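PDB 5L3S: signal recognition particle receptor FtsY from Sulfolobus acidocaldarius, which serves as the docking receptor for the signal recognition particle, joining an SRP54-type helical bundle to a domain of the P-loop NTPase fold. Local coordinates for residues B[103-108]-B[212-217]; B[192-197]-B[234-239]. One frame throughout, in Å; residues are numbered along the deposited sequence.

Contact 1: B[103-108]-B[212-217]; sequences VIIFFG and AKPDFR
The carbonyl oxygen of Val103 is gripped twice from segment 212-217, and both donors lie in its carbonyl plane. Asp215 N comes to 2.7 Å from Val103 O and Phe216 N to 3.1 Å from the same atom, both by clearly bent bonds. The carboxylate of Asp215 turns back to close a third link to the same residue: Asp215 OD2, with its anti lone pair, accepts from Val103 N in an almost straight bond of 2.9 Å (170° at the hydrogen). From here the ladder runs on in parallel, Ile105 N reaching Phe216 O at 3.1 Å. This is the start of the pairing between strands 102-107 and 216-222, neighbours in the middle of the largely parallel sheet of a P-loop NTPase domain. Strand 186-191 borders strand 102-107 on its other edge, and helix 199-212 makes the beta-alpha-beta crossover from strand 186-191 to strand 216-222, lying against the face that bears Ile105 and Phe107. On that face Arg217 can be followed outward. Its CB meets the Phe107 ring obliquely, 4.1 Å from CE2; its CG, placed beside the backbone N by chi1 of -56°, lies 3.9 Å from Ile105 CG2, the two side chains running side by side. Beyond CG the chain stays extended to NE and leads away from segment 103-108, until NH1 finds Gly241 O and a glycerol probably taken up from the crystallisation liquor. With Ile105 CG1 anti to its backbone N (chi1 -170°), the CG2 methyl is the branch that faces segment 212-217, and it also touches Pro214 CG, at 3.7 Å. Val103 CG1 rests obliquely on the same proline ring, 4.1 Å from Pro214 CB. On the opposite face Ile104 CG1 packs against Phe216 CB.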
ATOM      1  N   VAL B 103      -1.279 -27.248  -4.630  1.00 23.75           N
ATOM      2  CA  VAL B 103      -0.210 -26.307  -4.324  1.00 23.59           C
ATOM      3  C   VAL B 103      -0.573 -24.880  -4.714  1.00 26.21           C
ATOM      4  O   VAL B 103      -0.898 -24.607  -5.868  1.00 26.01           O
ATOM      5  CB  VAL B 103       1.100 -26.702  -5.033  1.00 26.25           C
ATOM      6  CG1 VAL B 103       2.183 -25.665  -4.774  1.00 29.38           C
ATOM      7  CG2 VAL B 103       1.555 -28.098  -4.571  1.00 27.40           C
ATOM      8  N   ILE B 104      -0.515 -23.985  -3.738  1.00 26.80           N
ATOM      9  CA  ILE B 104      -0.834 -22.579  -3.951  1.00 25.41           C
ATOM     10  C   ILE B 104       0.384 -21.732  -3.615  1.00 28.30           C
ATOM     11  O   ILE B 104       1.032 -21.961  -2.590  1.00 27.41           O
ATOM     12  CB  ILE B 104      -1.977 -22.145  -3.022  1.00 29.61           C
ATOM     13  CG1 ILE B 104      -3.156 -23.120  -3.147  1.00 23.43           C
ATOM     14  CG2 ILE B 104      -2.392 -20.689  -3.314  1.00 26.15           C
ATOM     15  CD1 ILE B 104      -4.343 -22.755  -2.283  1.00 28.97           C
ATOM     16  N   ILE B 105       0.690 -20.756  -4.466  1.00 21.14           N
ATOM     17  CA  ILE B 105       1.789 -19.836  -4.184  1.00 22.00           C
ATOM     18  C   ILE B 105       1.223 -18.426  -4.091  1.00 26.62           C
ATOM     19  O   ILE B 105       0.212 -18.104  -4.747  1.00 24.27           O
ATOM     20  CB  ILE B 105       2.920 -19.941  -5.248  1.00 27.78           C
ATOM     21  CG1 ILE B 105       4.181 -19.160  -4.815  1.00 25.64           C
ATOM     22  CG2 ILE B 105       2.414 -19.503  -6.610  1.00 22.46           C
ATOM     23  CD1 ILE B 105       5.434 -19.531  -5.631  1.00 23.70           C
ATOM     24  N   PHE B 106       1.858 -17.613  -3.248  1.00 24.75           N
ATOM     25  CA  PHE B 106       1.437 -16.234  -2.984  1.00 25.49           C
ATOM     26  C   PHE B 106       2.626 -15.335  -3.293  1.00 23.59           C
ATOM     27  O   PHE B 106       3.748 -15.620  -2.849  1.00 21.83           O
ATOM     28  CB  PHE B 106       1.054 -16.077  -1.501  1.00 21.59           C
ATOM     29  CG  PHE B 106      -0.103 -16.941  -1.070  1.00 29.82           C
ATOM     30  CD1 PHE B 106       0.062 -18.309  -0.873  1.00 23.80           C
ATOM     31  CD2 PHE B 106      -1.352 -16.389  -0.849  1.00 28.05           C
ATOM     32  CE1 PHE B 106      -0.999 -19.103  -0.477  1.00 28.42           C
ATOM     33  CE2 PHE B 106      -2.427 -17.178  -0.456  1.00 30.81           C
ATOM     34  CZ  PHE B 106      -2.255 -18.535  -0.269  1.00 29.19           C
ATOM     35  N   PHE B 107       2.412 -14.281  -4.080  1.00 19.41           N
ATOM     36  CA  PHE B 107       3.491 -13.318  -4.319  1.00 18.48           C
ATOM     37  C   PHE B 107       2.956 -11.893  -4.457  1.00 19.47           C
ATOM     38  O   PHE B 107       1.745 -11.669  -4.510  1.00 19.31           O
ATOM     39  CB  PHE B 107       4.353 -13.719  -5.541  1.00 21.55           C
ATOM     40  CG  PHE B 107       3.559 -13.978  -6.818  1.00 23.47           C
ATOM     41  CD1 PHE B 107       3.176 -12.928  -7.652  1.00 29.55           C
ATOM     42  CD2 PHE B 107       3.261 -15.283  -7.215  1.00 30.01           C
ATOM     43  CE1 PHE B 107       2.460 -13.171  -8.832  1.00 31.86           C
ATOM     44  CE2 PHE B 107       2.554 -15.534  -8.383  1.00 33.91           C
ATOM     45  CZ  PHE B 107       2.150 -14.474  -9.192  1.00 32.61           C
ATOM     46  N   GLY B 108       3.853 -10.926  -4.502  1.00 19.74           N
ATOM     47  CA  GLY B 108       3.421  -9.536  -4.626  1.00 16.72           C
ATOM     48  C   GLY B 108       4.530  -8.648  -4.095  1.00 21.62           C
ATOM     49  O   GLY B 108       5.559  -9.149  -3.629  1.00 20.39           O
ATOM     50  N   ALA B 212       7.999 -25.743  -8.345  1.00 30.03           N
ATOM     51  CA  ALA B 212       6.808 -26.073  -7.558  1.00 33.10           C
ATOM     52  C   ALA B 212       5.574 -26.411  -8.397  1.00 38.33           C
ATOM     53  O   ALA B 212       4.649 -27.063  -7.907  1.00 38.95           O
ATOM     54  CB  ALA B 212       6.485 -24.936  -6.595  1.00 25.54           C
ATOM     55  N   LYS B 213       5.567 -25.953  -9.649  1.00 36.03           N
ATOM     56  CA  LYS B 213       4.421 -26.108 -10.555  1.00 36.52           C
ATOM     57  C   LYS B 213       3.068 -25.944  -9.853  1.00 36.85           C
ATOM     58  O   LYS B 213       2.305 -26.895  -9.753  1.00 32.38           O
ATOM     59  CB  LYS B 213       4.484 -27.464 -11.267  1.00 37.26           C
ATOM     60  CG  LYS B 213       5.725 -27.640 -12.113  1.00 40.52           C
ATOM     61  CD  LYS B 213       5.733 -28.991 -12.823  1.00 53.13           C
ATOM     62  CE  LYS B 213       7.106 -29.264 -13.411  1.00 64.25           C
ATOM     63  NZ  LYS B 213       7.677 -28.017 -14.012  1.00 68.91           N
ATOM     64  N   PRO B 214       2.784 -24.740  -9.341  1.00 32.25           N
ATOM     65  CA  PRO B 214       1.595 -24.580  -8.501  1.00 32.88           C
ATOM     66  C   PRO B 214       0.290 -24.786  -9.249  1.00 35.69           C
ATOM     67  O   PRO B 214       0.208 -24.592 -10.468  1.00 33.70           O
ATOM     68  CB  PRO B 214       1.711 -23.132  -7.979  1.00 35.79           C
ATOM     69  CG  PRO B 214       2.677 -22.465  -8.886  1.00 36.31           C
ATOM     70  CD  PRO B 214       3.633 -23.539  -9.328  1.00 30.37           C
ATOM     71  N   ASP B 215      -0.723 -25.228  -8.512  1.00 33.69           N
ATOM     72  CA  ASP B 215      -2.043 -25.420  -9.080  1.00 34.11           C
ATOM     73  C   ASP B 215      -2.824 -24.111  -9.063  1.00 32.58           C
ATOM     74  O   ASP B 215      -3.782 -23.951  -9.806  1.00 31.43           O
ATOM     75  CB  ASP B 215      -2.796 -26.503  -8.316  1.00 34.76           C
ATOM     76  CG  ASP B 215      -2.078 -27.834  -8.353  1.00 36.35           C
ATOM     77  OD1 ASP B 215      -2.204 -28.530  -9.373  1.00 37.15           O
ATOM     78  OD2 ASP B 215      -1.374 -28.168  -7.379  1.00 31.92           O
ATOM     79  N   PHE B 216      -2.406 -23.176  -8.223  1.00 33.73           N
ATOM     80  CA  PHE B 216      -3.089 -21.886  -8.126  1.00 32.66           C
ATOM     81  C   PHE B 216      -2.066 -20.836  -7.756  1.00 28.04           C
ATOM     82  O   PHE B 216      -1.252 -21.062  -6.872  1.00 27.35           O
ATOM     83  CB  PHE B 216      -4.187 -21.941  -7.059  1.00 30.47           C
ATOM     84  CG  PHE B 216      -5.335 -20.982  -7.297  1.00 31.65           C
ATOM     85  CD1 PHE B 216      -6.214 -21.176  -8.352  1.00 39.95           C
ATOM     86  CD2 PHE B 216      -5.551 -19.914  -6.440  1.00 31.79           C
ATOM     87  CE1 PHE B 216      -7.278 -20.302  -8.569  1.00 38.92           C
ATOM     88  CE2 PHE B 216      -6.610 -19.037  -6.649  1.00 33.30           C
ATOM     89  CZ  PHE B 216      -7.477 -19.236  -7.720  1.00 30.36           C
ATOM     90  N   ARG B 217      -2.108 -19.678  -8.422  1.00 23.61           N
ATOM     91  CA  ARG B 217      -1.167 -18.605  -8.123  1.00 19.85           C
ATOM     92  C   ARG B 217      -1.947 -17.353  -7.706  1.00 26.54           C
ATOM     93  O   ARG B 217      -2.854 -16.939  -8.412  1.00 24.78           O
ATOM     94  CB  ARG B 217      -0.326 -18.255  -9.355  1.00 28.07           C
ATOM     95  CG  ARG B 217       0.453 -19.379  -9.989  1.00 34.71           C
ATOM     96  CD  ARG B 217       1.111 -18.869 -11.257  1.00 35.10           C
ATOM     97  NE  ARG B 217       1.845 -19.911 -11.957  1.00 38.02           N
ATOM     98  CZ  ARG B 217       2.608 -19.704 -13.026  1.00 46.09           C
ATOM     99  NH1 ARG B 217       2.736 -18.482 -13.532  1.00 42.88           N
ATOM    100  NH2 ARG B 217       3.241 -20.724 -13.594  1.00 47.38           N
TER

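Contact 2: B[192-197]-B[234-239]; sequences AGRMHI and RHFENN
His196 meets two consecutive residues of helix 228-239, His235 and Phe236, and the three rings form an aromatic cluster. Its pairing with His235 is an offset edge-to-face contact: the centroids are 5.1 Å apart, the planes stand at 63°, and CD2 on the edge of His196 comes within 3.5 Å of His235 CG. A first torsion that holds CG between the backbone N and the carbonyl carbon, the crowded position (chi1 47°), brings this CD2 edge to His235. The backbone itself sets His196 CB above the neighbouring phenyl ring, where the contact is CH-pi: CB sits 3.8 Å from the centroid of the Phe236 ring, only 11° off the normal, and His196 CA lies over the same face, 3.8 Å from Phe236 CZ. The loop that carries His196 follows strand 186-191 and begins with Ala192-Gly193-Arg194, part of the DTAGR sequence that corresponds to the G3 motif of P-loop GTPases; Gly193 touches the bound phosphoaminophosphonic acid-guanylate ester. Apolar and edge contacts fill in around the cluster. Ile197 CG2 lies over one face of the His235 ring, 4.1 Å from CE1, and Arg194 O approaches the rim of Phe236 in the ring plane, 3.7 Å from CZ. The ring nitrogens NE2 of both histidines find partners outside the two segments: that of His196 bonds to a polar side chain of the other protein chain, that of His235 to Glu231 one turn earlier in its helix. Arg194 turns back on its own loop, NH2 making a weak bond of 2.9 Å to Ala192 O while NH1 reaches Leu201 O.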
ATOM      1  N   ALA B 192       9.232 -14.058  -0.676  1.00 21.25           N
ATOM      2  CA  ALA B 192       9.653 -12.705  -0.306  1.00 17.18           C
ATOM      3  C   ALA B 192       8.971 -11.623  -1.151  1.00 21.20           C
ATOM      4  O   ALA B 192       8.604 -11.846  -2.306  1.00 21.68           O
ATOM      5  CB  ALA B 192      11.161 -12.569  -0.397  1.00 15.96           C
ATOM      6  N   GLY B 193       8.814 -10.444  -0.564  1.00 24.02           N
ATOM      7  CA  GLY B 193       8.351  -9.290  -1.319  1.00 21.68           C
ATOM      8  C   GLY B 193       9.342  -9.011  -2.431  1.00 21.51           C
ATOM      9  O   GLY B 193      10.544  -9.233  -2.283  1.00 21.86           O
ATOM     10  N   ARG B 194       8.840  -8.535  -3.560  1.00 20.39           N
ATOM     11  CA  ARG B 194       9.704  -8.200  -4.682  1.00 22.46           C
ATOM     12  C   ARG B 194       8.982  -7.183  -5.545  1.00 28.78           C
ATOM     13  O   ARG B 194       7.762  -7.256  -5.694  1.00 23.99           O
ATOM     14  CB  ARG B 194      10.073  -9.457  -5.492  1.00 24.64           C
ATOM     15  CG  ARG B 194       8.942 -10.054  -6.368  1.00 21.43           C
ATOM     16  CD  ARG B 194       9.238 -11.525  -6.733  1.00 23.72           C
ATOM     17  NE  ARG B 194       9.218 -12.308  -5.511  1.00 22.92           N
ATOM     18  CZ  ARG B 194      10.191 -13.115  -5.102  1.00 25.75           C
ATOM     19  NH1 ARG B 194      11.280 -13.308  -5.841  1.00 23.23           N
ATOM     20  NH2 ARG B 194      10.061 -13.733  -3.942  1.00 23.85           N
ATOM     21  N   MET B 195       9.721  -6.224  -6.093  1.00 26.13           N
ATOM     22  CA  MET B 195       9.133  -5.306  -7.061  1.00 29.83           C
ATOM     23  C   MET B 195       8.903  -6.003  -8.390  1.00 29.11           C
ATOM     24  O   MET B 195       9.716  -6.810  -8.839  1.00 28.72           O
ATOM     25  CB  MET B 195      10.025  -4.075  -7.278  1.00 32.12           C
ATOM     26  CG  MET B 195      10.084  -3.120  -6.097  1.00 32.96           C
ATOM     27  SD  MET B 195       8.456  -2.434  -5.689  1.00 38.76           S
ATOM     28  CE  MET B 195       7.815  -2.146  -7.316  1.00 96.68           C
ATOM     29  N   HIS B 196       7.792  -5.668  -9.029  1.00 28.59           N
ATOM     30  CA  HIS B 196       7.445  -6.222 -10.326  1.00 24.51           C
ATOM     31  C   HIS B 196       8.460  -5.851 -11.413  1.00 29.90           C
ATOM     32  O   HIS B 196       8.527  -6.513 -12.439  1.00 31.54           O
ATOM     33  CB  HIS B 196       6.022  -5.791 -10.715  1.00 29.45           C
ATOM     34  CG  HIS B 196       5.760  -4.326 -10.517  1.00 33.04           C
ATOM     35  ND1 HIS B 196       5.800  -3.722  -9.276  1.00 31.20           N
ATOM     36  CD2 HIS B 196       5.447  -3.348 -11.403  1.00 30.54           C
ATOM     37  CE1 HIS B 196       5.517  -2.435  -9.411  1.00 35.61           C
ATOM     38  NE2 HIS B 196       5.308  -2.181 -10.689  1.00 33.54           N
ATOM     39  N   ILE B 197       9.261  -4.807 -11.179  1.00 24.18           N
ATOM     40  CA  ILE B 197      10.274  -4.382 -12.144  1.00 28.33           C
ATOM     41  C   ILE B 197      11.692  -4.835 -11.769  1.00 35.41           C
ATOM     42  O   ILE B 197      12.665  -4.461 -12.417  1.00 33.87           O
ATOM     43  CB  ILE B 197      10.288  -2.842 -12.335  1.00 30.09           C
ATOM     44  CG1 ILE B 197      10.446  -2.132 -10.990  1.00 33.24           C
ATOM     45  CG2 ILE B 197       9.018  -2.379 -13.071  1.00 33.55           C
ATOM     46  CD1 ILE B 197      10.642  -0.634 -11.102  1.00 39.02           C
ATOM     47  N   ARG B 234      -0.563  -5.558 -13.762  1.00 29.14           N
ATOM     48  CA  ARG B 234      -0.252  -5.691 -15.195  1.00 31.74           C
ATOM     49  C   ARG B 234       1.115  -6.324 -15.431  1.00 30.94           C
ATOM     50  O   ARG B 234       1.262  -7.247 -16.238  1.00 31.84           O
ATOM     51  CB  ARG B 234      -0.246  -4.331 -15.893  1.00 29.41           C
ATOM     52  CG  ARG B 234      -1.593  -3.720 -16.171  1.00 36.73           C
ATOM     53  CD  ARG B 234      -1.388  -2.445 -16.977  1.00 45.05           C
ATOM     54  NE  ARG B 234      -2.623  -1.698 -17.180  1.00 55.87           N
ATOM     55  CZ  ARG B 234      -3.532  -1.981 -18.107  1.00 56.68           C
ATOM     56  NH1 ARG B 234      -3.364  -3.013 -18.928  1.00 56.78           N
ATOM     57  NH2 ARG B 234      -4.615  -1.221 -18.210  1.00 61.29           N
ATOM     58  N   HIS B 235       2.115  -5.782 -14.748  1.00 28.54           N
ATOM     59  CA  HIS B 235       3.487  -6.247 -14.868  1.00 33.27           C
ATOM     60  C   HIS B 235       3.626  -7.696 -14.440  1.00 32.10           C
ATOM     61  O   HIS B 235       4.249  -8.483 -15.137  1.00 32.40           O
ATOM     62  CB  HIS B 235       4.427  -5.377 -14.035  1.00 36.80           C
ATOM     63  CG  HIS B 235       4.874  -4.134 -14.733  1.00 46.95           C
ATOM     64  ND1 HIS B 235       6.024  -4.081 -15.489  1.00 53.04           N
ATOM     65  CD2 HIS B 235       4.330  -2.896 -14.783  1.00 52.67           C
ATOM     66  CE1 HIS B 235       6.166  -2.863 -15.982  1.00 56.87           C
ATOM     67  NE2 HIS B 235       5.153  -2.123 -15.565  1.00 53.12           N
ATOM     68  N   PHE B 236       3.060  -8.037 -13.288  1.00 28.55           N
ATOM     69  CA  PHE B 236       3.143  -9.408 -12.777  1.00 30.77           C
ATOM     70  C   PHE B 236       2.416 -10.385 -13.698  1.00 32.19           C
ATOM     71  O   PHE B 236       2.858 -11.518 -13.894  1.00 31.60           O
ATOM     72  CB  PHE B 236       2.580  -9.499 -11.349  1.00 26.50           C
ATOM     73  CG  PHE B 236       3.581  -9.178 -10.270  1.00 25.94           C
ATOM     74  CD1 PHE B 236       4.820  -9.801 -10.239  1.00 34.78           C
ATOM     75  CD2 PHE B 236       3.270  -8.281  -9.265  1.00 20.25           C
ATOM     76  CE1 PHE B 236       5.738  -9.508  -9.226  1.00 35.51           C
ATOM     77  CE2 PHE B 236       4.185  -7.979  -8.247  1.00 25.21           C
ATOM     78  CZ  PHE B 236       5.415  -8.591  -8.231  1.00 25.87           C
ATOM     79  N   GLU B 237       1.303  -9.953 -14.278  1.00 31.63           N
ATOM     80  CA  GLU B 237       0.594 -10.824 -15.204  1.00 28.84           C
ATOM     81  C   GLU B 237       1.452 -11.095 -16.440  1.00 34.94           C
ATOM     82  O   GLU B 237       1.511 -12.224 -16.922  1.00 37.56           O
ATOM     83  CB  GLU B 237      -0.775 -10.243 -15.592  1.00 30.83           C
ATOM     84  CG  GLU B 237      -1.447 -10.939 -16.777  1.00 41.12           C
ATOM     85  CD  GLU B 237      -1.648 -12.431 -16.559  1.00 47.32           C
ATOM     86  OE1 GLU B 237      -1.698 -12.876 -15.390  1.00 42.76           O
ATOM     87  OE2 GLU B 237      -1.755 -13.166 -17.563  1.00 51.39           O
ATOM     88  N   ASN B 238       2.132 -10.064 -16.931  1.00 37.11           N
ATOM     89  CA  ASN B 238       2.985 -10.210 -18.110  1.00 43.89           C
ATOM     90  C   ASN B 238       4.285 -10.981 -17.852  1.00 43.46           C
ATOM     91  O   ASN B 238       4.721 -11.746 -18.700  1.00 47.36           O
ATOM     92  CB  ASN B 238       3.310  -8.841 -18.717  1.00 48.41           C
ATOM     93  CG  ASN B 238       2.081  -8.135 -19.270  1.00 61.28           C
ATOM     94  OD1 ASN B 238       1.119  -8.773 -19.702  1.00 65.35           O
ATOM     95  ND2 ASN B 238       2.113  -6.808 -19.265  1.00 63.64           N
ATOM     96  N   ASN B 239       4.908 -10.774 -16.692  1.00 35.41           N
ATOM     97  CA  ASN B 239       6.199 -11.401 -16.406  1.00 41.89           C
ATOM     98  C   ASN B 239       6.095 -12.768 -15.732  1.00 44.46           C
ATOM     99  O   ASN B 239       7.014 -13.584 -15.817  1.00 45.40           O
ATOM    100  CB  ASN B 239       7.065 -10.497 -15.523  1.00 39.59           C
ATOM    101  CG  ASN B 239       7.366  -9.160 -16.165  1.00 53.53           C
ATOM    102  OD1 ASN B 239       7.181  -8.977 -17.370  1.00 55.41           O
ATOM    103  ND2 ASN B 239       7.844  -8.213 -15.357  1.00 55.78           N
TER

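Overall arrangement
The two contacts belong to one domain and meet directly: Gly108, at the end of segment 103-108, packs its CA 4.0 Å from Phe236 CE2 of contact 2, although the contact centres are about 14 Å apart. Along the chain their segments alternate, and strand 216-222 of contact 1 is followed by helix 228-239 of contact 2. Contact 1 lies in the sheet behind the nucleotide site, the Phe107 side chain about 9 Å at nearest atoms from a bound phosphoaminophosphonic acid-guanylate ester. Contact 2 is nearer, its Met195 side chain about 4 Å at nearest atoms from such a ligand. Val109, next to Gly108, touches both His196 and Phe236.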